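Local coordinates for protein pyocyanin demethylase (PDB 5K21) that demethylates the Pseudomonas pigment pyocyanin in a tautomerizing reaction and thereby inhibits Pseudomonas aeruginosa biofilms, at residues T16-N21 with D125-L130; F42-S47 with G54-A59; G83-R88 with M100-G105. All blocks are in the same frame, centred on the assembly; numbering follows the deposited sequence.

Interaction 1: residues T16-N21 with D125-L130; sequences TLDVKN and DEKYEL
Between L17 and Y128 the first and last strands of an allene oxide cyclase-like barrel meet antiparallel, a worked example of how an eight-stranded sheet closes on itself. Backbone hydrogen bonds make the seam. L17 and Y128 exchange two, and the one from L17 N to Y128 O (2.9 Å) is almost perfectly straight, at 177°. Two residues along, V19 N donates to E126 O (3.0 Å).

Apolar contacts fill the face carrying L17 and Y128, which looks into the barrel. V19 sends CG2 squarely over the Y128 ring, 3.4 Å from the centroid and 1° off the ring normal, a CH-pi contact touching all six ring carbons about equally. V19 CG1, anti to the backbone N (chi1 -175°), lies by the hydroxyl end of the ring, 3.7 Å from Y128 OH. L17 CD1 sits at the ring edge and meets L130 CD1 at 4.1 Å. The phenol oxygen has D56 as its main partner, and the same hydroxyl end of Y128 touches the bound phenazin-1-ol.

Polar side chains frame these contacts. N21 ND2, whose main partner is D44, gives only a weak bond to E126 OE1 at 3.5 Å. On the outer face D18 and K127 run side by side, yet D18 OD1 and K127 NZ remain 4.4 Å apart, too far for a salt bridge. T16 and E129 are tied more closely: T16 OG1 donates to the syn lone pair of E129 OE1 over a short 2.5 Å, while one water donates to both T16 OG1 and E129 OE2.

Interaction 2: residues F42-S47 with G54-A59; sequences FSDILS and GYDGGA. With 6QF (phenazin-1-ol), chain F.
From F42 with G58 to L46 with G54, strands 42-47 and 54-59 run antiparallel at 153° with axes 4.5 Å apart, and hydrogen-bonded pairs form at F42-G58, D44-D56 and L46-G54, the last keeping one good bond and one weak one. The F42 ring lies between backbone and ligand. Its CG occupies the crowded position between the backbone N and the carbonyl carbon (chi1 56°), which folds the ring across the neighbouring strand at G58. There G58 O sits 3.4 Å above the ring plane, offset toward the rim, and G58 CA makes a CH-pi contact with the same face. The opposite face receives phenazin-1-ol, nearly parallel to the phenyl ring, with C3 of the ligand 3.5 Å above the ring plane over its centre and N7 at 3.3 Å from F42 CE2. Glycine at G58, with no side chain, leaves room for an aromatic ring to lie flat on the strand.

The two strands form a beta hairpin in the barrel wall, and this face of it lines the phenazine pocket, where D40 and H93 hold the ligand by hydrogen bonds. Farther along the same face, D44 and D56 bring their carboxylates together with planes 80° apart, D44 OD2 lying a very short 2.4 Å from D56 OD1. The other two oxygens are held by N21 and Y128. L46 crosses D56 at about a right angle, with L46 CD2 at 3.7 Å from D56 OD2 and L46 CD1 at 3.6 Å from Y55 O. On the other face, S43 OG is hydrogen-bonded to T63 and N64 of the second subunit, whose M71 packs on Y55.

Interaction 3: residues G83-R88 with M100-G105; sequences GEIFAR and MAITGG
F86 faces T103 and G104 across a beta bulge, an instance of one extra residue being absorbed into an otherwise regular antiparallel ladder. Four backbone hydrogen bonds trace the shift. F86 N donates to G104 O, yet F86 O accepts from T103 N (2.9 Å); beyond the bulge R88 and A101 exchange a matched pair, with A101 N to R88 O at 2.8 Å. The near-helical turn of T103 (psi -14°) lets the strand fit the additional residue. On the other side of the bulge, E84 O lies 2.9 Å from G105 CA, an approach that the lack of a side chain on the glycine permits.

Van der Waals contacts divide between the two faces. On that of F86 and R88, the F86 ring lies obliquely against the glycine backbone, F86 CD2 being 3.6 Å from G105 N, while T103 CG2 meets the R88 chain at CD (3.8 Å) nearly at a right angle. The R88 guanidinium reaches onward, NH2 being hydrogen-bonded to T77 of the third subunit. On the other face I85 CG2 touches I102 CG2 at 3.9 Å, and A87 CB packs on M100 CB at 4.0 Å. A bend at chi3 (73°) turns M100 CE back to R88 CA. M100 also touches phenazin-1-ol, which makes this bulged hairpin part of the pocket wall of an allene oxide cyclase-like barrel.

Interactions 1 and 2 are neighbours in the barrel, centres 10 Å apart, because strand 13-27 pairs with strand 39-48 as well as with strand 127-132. K20 O and I45 N, 2.8 Å apart, probably form one of the bonds joining them. Inside, N21 ND2 reaches D44 OD1 at 2.7 Å, so the acid pair of interaction 2 is held by polar groups of interaction 1. Interaction 3 lies farther round: L130 CD2 packs on I85 CD1 at 3.8 Å across the interior, whereas interactions 2 and 3 come no nearer than about 6 Å between nearest atoms. All three supply walls to one pocket, through N21 and Y128, F42, and M100 around phenazin-1-ol.

Interaction 1: residues T16-N21 with D125-L130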
# COMPACT_ATOMS: atom_id res chain seq x y z
N THR B 16 6.52 -3.02 23.24
CA THR B 16 5.56 -4.12 23.34
C THR B 16 4.16 -3.53 23.43
O THR B 16 3.81 -2.93 24.45
CB THR B 16 5.84 -4.98 24.57
OG1 THR B 16 7.21 -5.41 24.58
CG2 THR B 16 4.92 -6.18 24.58
N LEU B 17 3.34 -3.75 22.41
CA LEU B 17 2.00 -3.18 22.35
C LEU B 17 0.94 -4.28 22.43
O LEU B 17 1.00 -5.27 21.70
CB LEU B 17 1.80 -2.37 21.08
CG LEU B 17 2.84 -1.29 20.85
CD1 LEU B 17 2.60 -0.68 19.51
CD2 LEU B 17 2.80 -0.22 21.95
N ASP B 18 -0.04 -4.08 23.32
CA ASP B 18 -1.21 -4.93 23.37
C ASP B 18 -2.22 -4.44 22.35
O ASP B 18 -2.46 -3.24 22.21
CB ASP B 18 -1.80 -4.94 24.78
CG ASP B 18 -0.79 -5.41 25.82
OD1 ASP B 18 0.02 -6.31 25.48
OD2 ASP B 18 -0.75 -4.84 26.93
N VAL B 19 -2.80 -5.39 21.61
CA VAL B 19 -3.60 -5.10 20.43
C VAL B 19 -4.99 -5.67 20.64
O VAL B 19 -5.15 -6.85 20.98
CB VAL B 19 -2.93 -5.67 19.16
CG1 VAL B 19 -3.69 -5.27 17.92
CG2 VAL B 19 -1.50 -5.17 19.06
N LYS B 20 -6.00 -4.82 20.51
CA LYS B 20 -7.40 -5.23 20.57
C LYS B 20 -8.05 -4.91 19.23
O LYS B 20 -8.10 -3.75 18.84
CB LYS B 20 -8.12 -4.51 21.71
N ASN B 21 -8.53 -5.94 18.51
CA ASN B 21 -9.23 -5.67 17.26
C ASN B 21 -10.42 -4.75 17.54
O ASN B 21 -11.22 -5.01 18.44
CB ASN B 21 -9.73 -6.97 16.62
CG ASN B 21 -8.62 -7.95 16.31
OD1 ASN B 21 -8.82 -9.16 16.39
ND2 ASN B 21 -7.45 -7.44 15.94
N ASP B 125 -4.93 -12.00 23.41
CA ASP B 125 -3.59 -11.67 23.86
C ASP B 125 -2.70 -11.23 22.70
O ASP B 125 -1.47 -11.35 22.77
CB ASP B 125 -2.96 -12.85 24.60
CG ASP B 125 -3.74 -13.24 25.83
OD1 ASP B 125 -4.43 -12.36 26.39
OD2 ASP B 125 -3.67 -14.42 26.23
N GLU B 126 -3.31 -10.69 21.64
CA GLU B 126 -2.53 -10.26 20.50
C GLU B 126 -1.57 -9.16 20.92
O GLU B 126 -1.93 -8.25 21.67
CB GLU B 126 -3.45 -9.74 19.39
CG GLU B 126 -2.67 -9.36 18.14
CD GLU B 126 -3.56 -8.97 16.98
OE1 GLU B 126 -4.75 -9.35 16.96
OE2 GLU B 126 -3.04 -8.28 16.08
N LYS B 127 -0.34 -9.24 20.41
CA LYS B 127 0.68 -8.25 20.71
C LYS B 127 1.49 -7.96 19.46
O LYS B 127 1.60 -8.80 18.56
CB LYS B 127 1.64 -8.74 21.81
CG LYS B 127 1.00 -8.95 23.16
CD LYS B 127 2.06 -9.32 24.20
CE LYS B 127 1.47 -9.53 25.59
NZ LYS B 127 0.54 -10.69 25.66
N TYR B 128 2.02 -6.74 19.42
CA TYR B 128 3.06 -6.35 18.47
C TYR B 128 4.33 -6.15 19.27
O TYR B 128 4.33 -5.39 20.26
CB TYR B 128 2.75 -5.03 17.76
CG TYR B 128 1.49 -4.96 16.97
CD1 TYR B 128 0.91 -6.08 16.43
CD2 TYR B 128 0.90 -3.72 16.74
CE1 TYR B 128 -0.26 -5.99 15.68
CE2 TYR B 128 -0.28 -3.61 15.98
CZ TYR B 128 -0.85 -4.75 15.46
OH TYR B 128 -2.01 -4.66 14.70
N GLU B 129 5.41 -6.76 18.81
CA GLU B 129 6.73 -6.54 19.40
C GLU B 129 7.60 -5.84 18.36
O GLU B 129 7.85 -6.39 17.28
CB GLU B 129 7.34 -7.85 19.88
CG GLU B 129 8.69 -7.68 20.57
CD GLU B 129 8.61 -6.81 21.85
OE1 GLU B 129 7.59 -6.92 22.58
OE2 GLU B 129 9.55 -6.03 22.12
N LEU B 130 8.00 -4.62 18.66
CA LEU B 130 8.71 -3.78 17.71
C LEU B 130 10.19 -3.71 18.06
O LEU B 130 10.55 -3.65 19.24
CB LEU B 130 8.14 -2.37 17.71
CG LEU B 130 6.82 -2.20 16.96
CD1 LEU B 130 5.67 -2.77 17.79
CD2 LEU B 130 6.58 -0.78 16.62
O HOH W 1 9.66 -4.20 23.91

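Interaction 2: residues F42-S47 with G54-A59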
# COMPACT_ATOMS: atom_id res chain seq x y z
N PHE B 42 -8.91 -3.52 8.52
CA PHE B 42 -9.09 -3.61 9.96
C PHE B 42 -8.51 -2.39 10.68
O PHE B 42 -7.69 -1.65 10.14
CB PHE B 42 -8.42 -4.86 10.52
CG PHE B 42 -6.95 -4.95 10.17
CD1 PHE B 42 -6.54 -5.45 8.95
CD2 PHE B 42 -6.00 -4.46 11.05
CE1 PHE B 42 -5.19 -5.50 8.62
CE2 PHE B 42 -4.67 -4.50 10.73
CZ PHE B 42 -4.26 -5.02 9.51
N SER B 43 -8.94 -2.24 11.93
CA SER B 43 -8.41 -1.25 12.85
C SER B 43 -8.29 -1.91 14.21
O SER B 43 -9.02 -2.86 14.51
CB SER B 43 -9.30 0.01 12.95
OG SER B 43 -10.65 -0.32 13.26
N ASP B 44 -7.37 -1.40 15.02
CA ASP B 44 -7.10 -1.94 16.34
C ASP B 44 -6.92 -0.80 17.33
O ASP B 44 -6.57 0.32 16.96
CB ASP B 44 -5.83 -2.81 16.36
CG ASP B 44 -5.87 -3.93 15.34
OD1 ASP B 44 -6.46 -4.99 15.65
OD2 ASP B 44 -5.34 -3.75 14.23
N ILE B 45 -7.16 -1.12 18.60
CA ILE B 45 -6.83 -0.26 19.73
C ILE B 45 -5.53 -0.77 20.34
O ILE B 45 -5.38 -1.97 20.60
CB ILE B 45 -7.95 -0.27 20.79
CG1 ILE B 45 -9.25 0.30 20.22
CG2 ILE B 45 -7.53 0.50 22.03
CD1 ILE B 45 -9.19 1.77 19.94
N LEU B 46 -4.57 0.13 20.56
CA LEU B 46 -3.28 -0.26 21.11
C LEU B 46 -3.18 0.22 22.55
O LEU B 46 -3.55 1.36 22.86
CB LEU B 46 -2.13 0.33 20.29
CG LEU B 46 -2.26 0.08 18.79
CD1 LEU B 46 -1.18 0.85 18.01
CD2 LEU B 46 -2.17 -1.40 18.51
N SER B 47 -2.68 -0.65 23.43
CA SER B 47 -2.55 -0.28 24.83
C SER B 47 -1.27 -0.86 25.41
O SER B 47 -0.72 -1.84 24.92
CB SER B 47 -3.77 -0.73 25.64
OG SER B 47 -3.90 -2.13 25.63
N GLY B 54 -2.73 4.31 21.53
CA GLY B 54 -2.92 4.66 20.14
C GLY B 54 -3.85 3.67 19.45
O GLY B 54 -4.64 2.97 20.10
N TYR B 55 -3.75 3.64 18.13
CA TYR B 55 -4.63 2.82 17.32
C TYR B 55 -3.92 2.53 16.02
O TYR B 55 -2.86 3.10 15.73
CB TYR B 55 -5.98 3.52 17.09
CG TYR B 55 -5.84 4.91 16.51
CD1 TYR B 55 -5.80 5.10 15.14
CD2 TYR B 55 -5.74 6.02 17.35
CE1 TYR B 55 -5.67 6.36 14.62
CE2 TYR B 55 -5.61 7.28 16.83
CZ TYR B 55 -5.58 7.45 15.46
OH TYR B 55 -5.44 8.70 14.93
N ASP B 56 -4.50 1.64 15.22
CA ASP B 56 -3.89 1.36 13.94
C ASP B 56 -4.99 1.07 12.92
O ASP B 56 -6.18 0.99 13.24
CB ASP B 56 -2.85 0.22 14.02
CG ASP B 56 -3.46 -1.16 14.29
OD1 ASP B 56 -4.60 -1.45 13.84
OD2 ASP B 56 -2.77 -1.97 14.95
N GLY B 57 -4.54 1.01 11.68
CA GLY B 57 -5.39 0.68 10.56
C GLY B 57 -4.56 0.01 9.50
O GLY B 57 -3.38 0.33 9.32
N GLY B 58 -5.17 -0.94 8.80
CA GLY B 58 -4.40 -1.69 7.83
C GLY B 58 -5.28 -2.48 6.90
O GLY B 58 -6.51 -2.54 7.05
N ALA B 59 -4.61 -3.12 5.94
CA ALA B 59 -5.27 -3.92 4.92
C ALA B 59 -4.37 -5.10 4.58
O ALA B 59 -3.14 -4.94 4.52
CB ALA B 59 -5.57 -3.08 3.68
C4 6QF F . -5.43 -8.76 10.26
C5 6QF F . -6.63 -9.39 9.67
C6 6QF F . -7.85 -9.35 10.28
C10 6QF F . -3.34 -7.51 11.54
C13 6QF F . -0.96 -6.90 11.55
C15 6QF F . -1.81 -8.17 9.72
C1 6QF F . -8.00 -8.67 11.53
C2 6QF F . -6.95 -8.08 12.10
C3 6QF F . -5.61 -8.08 11.52
N7 6QF F . -4.56 -7.48 12.13
N8 6QF F . -4.20 -8.80 9.67
C9 6QF F . -3.15 -8.18 10.28
C11 6QF F . -2.16 -6.88 12.13
C14 6QF F . -0.77 -7.57 10.31
O19 6QF F . -6.45 -10.02 8.49

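Interaction 3: residues G83-R88 with M100-G105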
# COMPACT_ATOMS: atom_id res chain seq x y z
N GLY B 83 4.10 9.75 17.17
CA GLY B 83 4.20 9.71 15.73
C GLY B 83 3.59 8.43 15.20
O GLY B 83 3.06 7.62 15.95
N GLU B 84 3.72 8.24 13.89
CA GLU B 84 3.20 7.06 13.23
C GLU B 84 4.32 6.09 12.89
O GLU B 84 5.48 6.47 12.72
CB GLU B 84 2.47 7.45 11.95
CG GLU B 84 1.14 8.18 12.21
CD GLU B 84 0.41 8.51 10.92
OE1 GLU B 84 -0.84 8.48 10.92
OE2 GLU B 84 1.09 8.77 9.91
N ILE B 85 3.94 4.83 12.74
CA ILE B 85 4.86 3.77 12.33
C ILE B 85 4.20 2.99 11.20
O ILE B 85 3.03 2.61 11.30
CB ILE B 85 5.22 2.84 13.49
CG1 ILE B 85 5.92 3.65 14.59
CG2 ILE B 85 6.11 1.68 13.01
CD1 ILE B 85 6.17 2.90 15.88
N PHE B 86 4.95 2.77 10.13
CA PHE B 86 4.48 2.07 8.93
C PHE B 86 5.15 0.71 8.83
O PHE B 86 6.37 0.60 9.01
CB PHE B 86 4.81 2.87 7.67
CG PHE B 86 4.39 4.29 7.75
CD1 PHE B 86 3.16 4.64 8.25
CD2 PHE B 86 5.25 5.29 7.33
CE1 PHE B 86 2.78 5.96 8.33
CE2 PHE B 86 4.89 6.61 7.41
CZ PHE B 86 3.66 6.95 7.90
N ALA B 87 4.37 -0.32 8.53
CA ALA B 87 4.90 -1.66 8.42
C ALA B 87 4.22 -2.40 7.27
O ALA B 87 3.08 -2.09 6.89
CB ALA B 87 4.69 -2.44 9.72
N ARG B 88 4.91 -3.40 6.75
CA ARG B 88 4.35 -4.21 5.68
C ARG B 88 4.93 -5.61 5.76
O ARG B 88 6.02 -5.83 6.30
CB ARG B 88 4.63 -3.61 4.30
CG ARG B 88 6.11 -3.58 3.93
CD ARG B 88 6.32 -2.82 2.64
NE ARG B 88 5.93 -3.59 1.46
CZ ARG B 88 5.62 -3.04 0.30
NH1 ARG B 88 5.62 -1.72 0.16
NH2 ARG B 88 5.29 -3.81 -0.74
N MET B 100 6.74 -8.33 10.32
CA MET B 100 6.57 -7.29 9.32
C MET B 100 7.81 -6.42 9.31
O MET B 100 8.54 -6.33 10.31
CB MET B 100 5.35 -6.42 9.62
CG MET B 100 4.08 -7.18 9.95
SD MET B 100 2.68 -6.06 10.17
CE MET B 100 2.38 -5.56 8.48
N ALA B 101 8.09 -5.83 8.16
CA ALA B 101 9.16 -4.87 8.04
C ALA B 101 8.61 -3.50 8.40
O ALA B 101 7.56 -3.10 7.89
CB ALA B 101 9.73 -4.86 6.62
N ILE B 102 9.30 -2.80 9.30
CA ILE B 102 8.97 -1.40 9.54
C ILE B 102 9.70 -0.59 8.49
O ILE B 102 10.93 -0.63 8.41
CB ILE B 102 9.38 -0.97 10.95
CG1 ILE B 102 8.47 -1.63 11.99
CG2 ILE B 102 9.31 0.56 11.07
CD1 ILE B 102 8.92 -1.38 13.43
N THR B 103 8.94 0.16 7.67
CA THR B 103 9.51 0.87 6.54
C THR B 103 9.70 2.36 6.79
O THR B 103 10.40 3.01 6.01
CB THR B 103 8.64 0.71 5.30
OG1 THR B 103 7.35 1.23 5.59
CG2 THR B 103 8.54 -0.75 4.88
N GLY B 104 9.10 2.90 7.83
CA GLY B 104 9.25 4.31 8.13
C GLY B 104 8.26 4.72 9.20
O GLY B 104 7.65 3.88 9.87
N GLY B 105 8.16 6.03 9.38
CA GLY B 105 7.24 6.58 10.36
C GLY B 105 7.30 8.09 10.34
O GLY B 105 7.94 8.69 9.47